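Local coordinates for uncharacterized protein (Staphylococcus saprophyticus subsp. saprophyticus ATCC 15305, PDB 3FOJ) that is of unknown function but has a rhodanese-like domain, consistent with a role in sulfur transfer through a cysteine thiol, at residues T58-C63 with N82-E87. Sequence-based numbering, arbitrary orientation.
Sequences TYYIIC and NAVNVE
The carbonyl oxygen of V84 takes the N-H of I61, with V84 O 2.9 Å from I61 N and the bond close to straight at 169°, while Y60 CA lies 3.3 Å from the same oxygen in a CA-H...O contact. Y59 O is used in the same double way, by V84 N and by the CA of A83. With Y59 N bonded to N82 O and V86 N to I61 O, the ladder is that of parallel strands. They spread toward their C-terminal ends, CA atoms 4.7 Å apart at Y59 and A83 but 5.4 Å at I62 and V86, and beyond the last bond a water accepts from C63 N at 3.0 Å and donates to V86 O at 2.8 Å.

Side chains alternate between the faces. On one, the Y60 ring runs alongside V84, its CD2 3.8 Å from V84 CB, and V84 CG2 reaches T58 CG2; I4 of strand 3-4, next to 82-86, touches both Y60 and V84. On the other, I61 CG1 meets A83 CB, and I61 also packs on V73 and L76 of helix 67-77, the crossover of this beta-alpha-beta unit. N85, carried off the backbone with CG anti to N (chi1 -172°), accepts a hydrogen bond from S69 OG at OD1 and donates one from ND2 to G66 O. I62 CD1 rests 4.1 Å from V86 CG1. Such pairing probably helps to hold the end of strand 58-62, from which C63 leads into the loop before helix 67-77, the place of the active-site cysteine in rhodaneses.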
loop_
_atom_site.group_PDB
_atom_site.type_symbol
_atom_site.label_atom_id
_atom_site.label_comp_id
_atom_site.label_asym_id
_atom_site.label_seq_id
_atom_site.Cartn_x
_atom_site.Cartn_y
_atom_site.Cartn_z
ATOM N N THR A 58 6.905 -3.536 8.614
ATOM C CA THR A 58 5.607 -2.879 8.498
ATOM C C THR A 58 5.326 -2.561 7.036
ATOM O O THR A 58 6.228 -2.201 6.284
ATOM C CB THR A 58 5.571 -1.581 9.319
ATOM O OG1 THR A 58 5.856 -1.887 10.689
ATOM C CG2 THR A 58 4.196 -0.923 9.229
ATOM N N TYR A 59 4.064 -2.694 6.639
ATOM C CA TYR A 59 3.674 -2.446 5.257
ATOM C C TYR A 59 2.572 -1.402 5.123
ATOM O O TYR A 59 1.571 -1.443 5.839
ATOM C CB TYR A 59 3.221 -3.757 4.611
ATOM C CG TYR A 59 4.303 -4.808 4.581
ATOM C CD1 TYR A 59 4.616 -5.561 5.718
ATOM C CD2 TYR A 59 5.060 -5.010 3.429
ATOM C CE1 TYR A 59 5.662 -6.486 5.700
ATOM C CE2 TYR A 59 6.098 -5.920 3.401
ATOM C CZ TYR A 59 6.398 -6.656 4.534
ATOM O OH TYR A 59 7.446 -7.545 4.490
ATOM N N TYR A 60 2.775 -0.472 4.193
ATOM C CA TYR A 60 1.807 0.583 3.928
ATOM C C TYR A 60 0.978 0.119 2.740
ATOM O O TYR A 60 1.515 -0.167 1.675
ATOM C CB TYR A 60 2.533 1.900 3.638
ATOM C CG TYR A 60 3.272 2.432 4.849
ATOM C CD1 TYR A 60 4.536 1.950 5.194
ATOM C CD2 TYR A 60 2.684 3.384 5.680
ATOM C CE1 TYR A 60 5.194 2.406 6.351
ATOM C CE2 TYR A 60 3.329 3.840 6.829
ATOM C CZ TYR A 60 4.577 3.351 7.158
ATOM O OH TYR A 60 5.203 3.811 8.295
ATOM N N ILE A 61 -0.333 0.046 2.935
ATOM C CA ILE A 61 -1.242 -0.458 1.912
ATOM C C ILE A 61 -2.008 0.644 1.200
ATOM O O ILE A 61 -2.608 1.502 1.840
ATOM C CB ILE A 61 -2.252 -1.431 2.551
ATOM C CG1 ILE A 61 -1.514 -2.411 3.484
ATOM C CG2 ILE A 61 -3.049 -2.146 1.476
ATOM C CD1 ILE A 61 -0.405 -3.233 2.828
ATOM N N ILE A 62 -2.005 0.605 -0.131
ATOM C CA ILE A 62 -2.705 1.624 -0.909
ATOM C C ILE A 62 -3.555 1.017 -2.029
ATOM O O ILE A 62 -3.185 0.011 -2.630
ATOM C CB ILE A 62 -1.691 2.650 -1.497
ATOM C CG1 ILE A 62 -2.434 3.869 -2.032
ATOM C CG2 ILE A 62 -0.847 2.001 -2.590
ATOM C CD1 ILE A 62 -1.506 5.001 -2.432
ATOM N N CYS A 63 -4.710 1.627 -2.281
ATOM C CA CYS A 63 -5.616 1.175 -3.326
ATOM C C CYS A 63 -6.076 2.416 -4.081
ATOM O O CYS A 63 -5.452 3.467 -3.979
ATOM C CB CYS A 63 -6.817 0.442 -2.722
ATOM S SG CYS A 63 -7.881 1.453 -1.672
ATOM N N ASN A 82 2.048 -6.397 10.341
ATOM C CA ASN A 82 1.994 -4.987 10.715
ATOM C C ASN A 82 1.675 -4.185 9.463
ATOM O O ASN A 82 2.485 -4.117 8.542
ATOM C CB ASN A 82 3.333 -4.528 11.291
ATOM C CG ASN A 82 3.800 -5.403 12.429
ATOM O OD1 ASN A 82 4.598 -6.324 12.236
ATOM N ND2 ASN A 82 3.291 -5.135 13.624
ATOM N N ALA A 83 0.496 -3.572 9.433
ATOM C CA ALA A 83 0.078 -2.802 8.267
ATOM C C ALA A 83 -0.528 -1.451 8.626
ATOM O O ALA A 83 -1.137 -1.288 9.681
ATOM C CB ALA A 83 -0.913 -3.612 7.447
ATOM N N VAL A 84 -0.357 -0.495 7.720
ATOM C CA VAL A 84 -0.857 0.861 7.891
ATOM C C VAL A 84 -1.590 1.277 6.621
ATOM O O VAL A 84 -1.089 1.076 5.516
ATOM C CB VAL A 84 0.302 1.845 8.148
ATOM C CG1 VAL A 84 -0.245 3.247 8.375
ATOM C CG2 VAL A 84 1.120 1.379 9.349
ATOM N N ASN A 85 -2.777 1.853 6.778
ATOM C CA ASN A 85 -3.558 2.278 5.626
ATOM C C ASN A 85 -3.137 3.657 5.127
ATOM O O ASN A 85 -2.810 4.538 5.918
ATOM C CB ASN A 85 -5.046 2.306 5.988
ATOM C CG ASN A 85 -5.929 2.547 4.782
ATOM O OD1 ASN A 85 -5.783 1.882 3.762
ATOM N ND2 ASN A 85 -6.853 3.493 4.895
ATOM N N VAL A 86 -3.120 3.835 3.810
ATOM C CA VAL A 86 -2.789 5.133 3.238
ATOM C C VAL A 86 -4.132 5.768 2.879
ATOM O O VAL A 86 -4.783 5.375 1.908
ATOM C CB VAL A 86 -1.927 5.004 1.974
ATOM C CG1 VAL A 86 -1.612 6.393 1.431
ATOM C CG2 VAL A 86 -0.637 4.263 2.300
ATOM N N GLU A 87 -4.551 6.740 3.682
ATOM C CA GLU A 87 -5.836 7.396 3.481
ATOM C C GLU A 87 -5.992 8.085 2.129
ATOM O O GLU A 87 -5.057 8.699 1.617
ATOM C CB GLU A 87 -6.082 8.418 4.595
ATOM C CG GLU A 87 -5.794 7.893 5.996
ATOM C CD GLU A 87 -6.332 8.802 7.086
ATOM O OE1 GLU A 87 -6.194 10.039 6.958
ATOM O OE2 GLU A 87 -6.883 8.277 8.077
HETATM O O HOH W 1 -5.442 3.548 -0.144
#